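Long-range contact in DNA translocase coupling protein (Clostridium perfringens, PDB 6O1W), which probably binds DNA and ATP and acts as an FtsK/SpoIIIE-family DNA translocase coupling protein in conjugation of plasmid pCW3: residues Ile159-Asp164 and Lys227-Val232. Numbering follows the deposited sequence.
With BGC (beta-D-glucopyranose), chain E.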
ATOM      1  N   ILE A 159      -1.618  10.924  19.001  1.00 29.58           N
ATOM      2  CA  ILE A 159      -1.234   9.963  20.043  1.00 30.31           C
ATOM      3  C   ILE A 159      -0.975   8.660  19.265  1.00 32.52           C
ATOM      4  O   ILE A 159      -1.781   8.303  18.406  1.00 31.58           O
ATOM      5  CB  ILE A 159      -2.384   9.740  21.103  1.00 33.75           C
ATOM      6  CG1 ILE A 159      -2.609  11.006  21.944  1.00 36.45           C
ATOM      7  CG2 ILE A 159      -2.085   8.540  22.032  1.00 32.65           C
ATOM      8  CD1 ILE A 159      -3.986  11.050  22.672  1.00 47.68           C
ATOM      9  N   ALA A 160       0.056   7.901  19.647  1.00 28.25           N
ATOM     10  CA  ALA A 160       0.378   6.664  18.953  1.00 27.27           C
ATOM     11  C   ALA A 160       0.460   5.441  19.811  1.00 30.66           C
ATOM     12  O   ALA A 160       0.972   5.488  20.924  1.00 30.73           O
ATOM     13  CB  ALA A 160       1.686   6.842  18.190  1.00 28.09           C
ATOM     14  N   TYR A 161       0.022   4.313  19.243  1.00 27.69           N
ATOM     15  CA  TYR A 161       0.087   2.991  19.851  1.00 27.77           C
ATOM     16  C   TYR A 161       0.678   2.063  18.803  1.00 32.37           C
ATOM     17  O   TYR A 161       0.256   2.082  17.643  1.00 29.80           O
ATOM     18  CB  TYR A 161      -1.277   2.494  20.324  1.00 27.78           C
ATOM     19  CG  TYR A 161      -1.816   3.301  21.476  1.00 28.28           C
ATOM     20  CD1 TYR A 161      -1.344   3.107  22.773  1.00 30.19           C
ATOM     21  CD2 TYR A 161      -2.827   4.228  21.284  1.00 28.76           C
ATOM     22  CE1 TYR A 161      -1.873   3.825  23.847  1.00 30.27           C
ATOM     23  CE2 TYR A 161      -3.308   5.000  22.332  1.00 30.11           C
ATOM     24  CZ  TYR A 161      -2.830   4.796  23.614  1.00 36.10           C
ATOM     25  OH  TYR A 161      -3.313   5.582  24.625  1.00 40.47           O
HETATM   26  N   MSE A 162       1.701   1.302  19.188  1.00 29.83           N
HETATM   27  CA  MSE A 162       2.373   0.446  18.216  1.00 30.88           C
HETATM   28  C   MSE A 162       2.365  -0.965  18.706  1.00 32.91           C
HETATM   29  O   MSE A 162       2.639  -1.211  19.880  1.00 30.40           O
HETATM   30  CB  MSE A 162       3.784   0.961  17.949  1.00 34.45           C
HETATM   31  CG  MSE A 162       3.795   2.302  17.231  1.00 45.57           C
HETATM   32 SE   MSE A 162       5.232   3.462  17.882  1.00 60.10          SE
HETATM   33  CE  MSE A 162       4.537   4.007  19.592  1.00 55.40           C
ATOM     34  N   VAL A 163       1.985  -1.889  17.826  1.00 29.31           N
ATOM     35  CA  VAL A 163       1.873  -3.301  18.176  1.00 28.80           C
ATOM     36  C   VAL A 163       2.902  -4.123  17.417  1.00 33.25           C
ATOM     37  O   VAL A 163       2.896  -4.133  16.177  1.00 31.54           O
ATOM     38  CB  VAL A 163       0.428  -3.838  17.935  1.00 31.99           C
ATOM     39  CG1 VAL A 163       0.326  -5.329  18.280  1.00 31.74           C
ATOM     40  CG2 VAL A 163      -0.593  -3.028  18.725  1.00 30.76           C
ATOM     41  N   ASP A 164       3.758  -4.848  18.166  1.00 30.19           N
ATOM     42  CA  ASP A 164       4.757  -5.745  17.577  1.00 30.65           C
ATOM     43  C   ASP A 164       5.069  -6.872  18.519  1.00 31.43           C
ATOM     44  O   ASP A 164       5.812  -6.665  19.460  1.00 31.89           O
ATOM     45  CB  ASP A 164       6.036  -4.978  17.178  1.00 33.96           C
ATOM     46  CG  ASP A 164       7.233  -5.839  16.745  1.00 46.86           C
ATOM     47  OD1 ASP A 164       7.016  -6.979  16.258  1.00 46.66           O
ATOM     48  OD2 ASP A 164       8.367  -5.375  16.892  1.00 53.29           O
ATOM     49  N   LYS A 227      -7.713  14.110  20.813  1.00 33.22           N
ATOM     50  CA  LYS A 227      -6.629  14.003  19.848  1.00 31.65           C
ATOM     51  C   LYS A 227      -6.811  12.782  18.972  1.00 33.56           C
ATOM     52  O   LYS A 227      -7.324  11.753  19.438  1.00 30.03           O
ATOM     53  CB  LYS A 227      -5.296  13.887  20.594  1.00 34.49           C
ATOM     54  CG  LYS A 227      -4.924  15.113  21.449  1.00 42.91           C
ATOM     55  CD  LYS A 227      -3.466  15.021  21.899  1.00 54.03           C
ATOM     56  CE  LYS A 227      -3.043  16.159  22.794  1.00 66.27           C
ATOM     57  NZ  LYS A 227      -2.799  17.413  22.027  1.00 77.67           N
ATOM     58  N   ARG A 228      -6.327  12.872  17.713  1.00 30.49           N
ATOM     59  CA  ARG A 228      -6.281  11.718  16.812  1.00 29.75           C
ATOM     60  C   ARG A 228      -5.421  10.620  17.466  1.00 28.02           C
ATOM     61  O   ARG A 228      -4.366  10.923  18.021  1.00 24.89           O
ATOM     62  CB  ARG A 228      -5.656  12.109  15.451  1.00 28.72           C
ATOM     63  CG  ARG A 228      -5.599  10.927  14.465  1.00 40.12           C
ATOM     64  CD  ARG A 228      -5.254  11.310  13.025  1.00 36.69           C
ATOM     65  NE  ARG A 228      -6.106  12.401  12.560  1.00 32.09           N
ATOM     66  CZ  ARG A 228      -7.353  12.272  12.134  1.00 34.97           C
ATOM     67  NH1 ARG A 228      -7.913  11.073  12.045  1.00 29.62           N
ATOM     68  NH2 ARG A 228      -8.059  13.342  11.812  1.00 34.01           N
ATOM     69  N   ILE A 229      -5.891   9.376  17.428  1.00 23.57           N
ATOM     70  CA  ILE A 229      -5.149   8.217  17.901  1.00 23.79           C
ATOM     71  C   ILE A 229      -4.737   7.359  16.678  1.00 29.83           C
ATOM     72  O   ILE A 229      -5.599   6.955  15.898  1.00 28.40           O
ATOM     73  CB  ILE A 229      -5.956   7.367  18.927  1.00 27.53           C
ATOM     74  CG1 ILE A 229      -6.218   8.167  20.234  1.00 28.12           C
ATOM     75  CG2 ILE A 229      -5.206   6.062  19.228  1.00 29.57           C
ATOM     76  CD1 ILE A 229      -7.346   7.587  21.149  1.00 29.10           C
ATOM     77  N   ILE A 230      -3.425   7.074  16.518  1.00 27.02           N
ATOM     78  CA  ILE A 230      -2.951   6.197  15.450  1.00 26.40           C
ATOM     79  C   ILE A 230      -2.475   4.878  16.055  1.00 29.06           C
ATOM     80  O   ILE A 230      -1.730   4.863  17.034  1.00 27.67           O
ATOM     81  CB  ILE A 230      -1.932   6.853  14.473  1.00 30.00           C
ATOM     82  CG1 ILE A 230      -1.548   5.845  13.322  1.00 31.11           C
ATOM     83  CG2 ILE A 230      -0.718   7.471  15.203  1.00 29.85           C
ATOM     84  CD1 ILE A 230      -0.371   6.186  12.443  1.00 47.17           C
ATOM     85  N   VAL A 231      -2.971   3.777  15.513  1.00 26.32           N
ATOM     86  CA  VAL A 231      -2.652   2.430  15.982  1.00 25.77           C
ATOM     87  C   VAL A 231      -1.927   1.725  14.844  1.00 27.69           C
ATOM     88  O   VAL A 231      -2.510   1.505  13.786  1.00 26.39           O
ATOM     89  CB  VAL A 231      -3.920   1.655  16.417  1.00 28.53           C
ATOM     90  CG1 VAL A 231      -3.552   0.319  17.060  1.00 28.46           C
ATOM     91  CG2 VAL A 231      -4.802   2.492  17.341  1.00 27.60           C
ATOM     92  N   VAL A 232      -0.670   1.393  15.054  1.00 23.70           N
ATOM     93  CA  VAL A 232       0.138   0.763  14.017  1.00 24.06           C
ATOM     94  C   VAL A 232       0.300  -0.686  14.383  1.00 28.15           C
ATOM     95  O   VAL A 232       0.815  -0.989  15.453  1.00 27.45           O
ATOM     96  CB  VAL A 232       1.508   1.469  13.803  1.00 29.90           C
ATOM     97  CG1 VAL A 232       2.273   0.850  12.614  1.00 30.76           C
ATOM     98  CG2 VAL A 232       1.332   2.966  13.599  1.00 29.67           C
TER
HETATM   99  C2  BGC E 503      -4.002   4.783  28.442  1.00 83.54           C
HETATM  100  C3  BGC E 503      -4.636   3.915  29.522  1.00 83.98           C
HETATM  101  C4  BGC E 503      -4.926   2.525  28.969  1.00 80.86           C
HETATM  102  C5  BGC E 503      -3.655   1.917  28.382  1.00 80.35           C
HETATM  103  C6  BGC E 503      -3.898   0.596  27.691  1.00 76.18           C
HETATM  104  C1  BGC E 503      -2.748   4.092  27.911  1.00 84.57           C
HETATM  105  O1  BGC E 503      -2.158   4.868  26.924  1.00 85.80           O
HETATM  106  O2  BGC E 503      -3.681   6.066  28.965  1.00 84.07           O
HETATM  107  O3  BGC E 503      -5.826   4.526  30.004  1.00 83.92           O
HETATM  108  O4  BGC E 503      -5.426   1.668  29.990  1.00 80.64           O
HETATM  109  O5  BGC E 503      -3.096   2.805  27.398  1.00 81.87           O
HETATM  110  O6  BGC E 503      -2.701   0.098  27.114  1.00 74.72           O
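The Tyr161 ring meets Ile229 at its edge: methyl CG2 of Ile229 lies near the ring plane, 3.6 Å from Tyr161 CD2. O1 of beta-D-glucopyranose also lies at the edge, near the ring plane, 2.7 Å from Tyr161 OH, a hydrogen-bonding distance. Tyr161 projects to the sheet face of Ile159, Ile229 and Val231, and a chi1 of -67° turns the ring to the backbone N side; Gln180 OE1 also bonds the sugar. At the start of the pair, Ile159 CD1 packs against Lys227 CB at 3.8 Å, the two side chains crossing nearly at right angles. On the other face Ile230 CG2 approaches Ala160 CB to 3.9 Å. The strands run parallel, their axes 16° apart, and five backbone bonds fix the register. Ile159 N donates to Arg228 O, and Ile159 O accepts from Ile230 N at 2.8 Å; Tyr161 likewise bonds Ile230 O and Val232 N, and Val163 N reaches Val232 O at 2.8 Å. The Arg228 side chain leads away from the partner strand, its NE in a salt bridge with Glu109. Within the FtsK/SpoIIIE-family P-loop NTPase domain, the two strands are neighbours in the parallel part of the mixed sheet, flanked by 179-182 and 272-278; helix 142-155, which follows the predicted Walker A loop, packs on Ala160 and Ile230, while helix 185-209 packs on Tyr161, Ile229 and Val231.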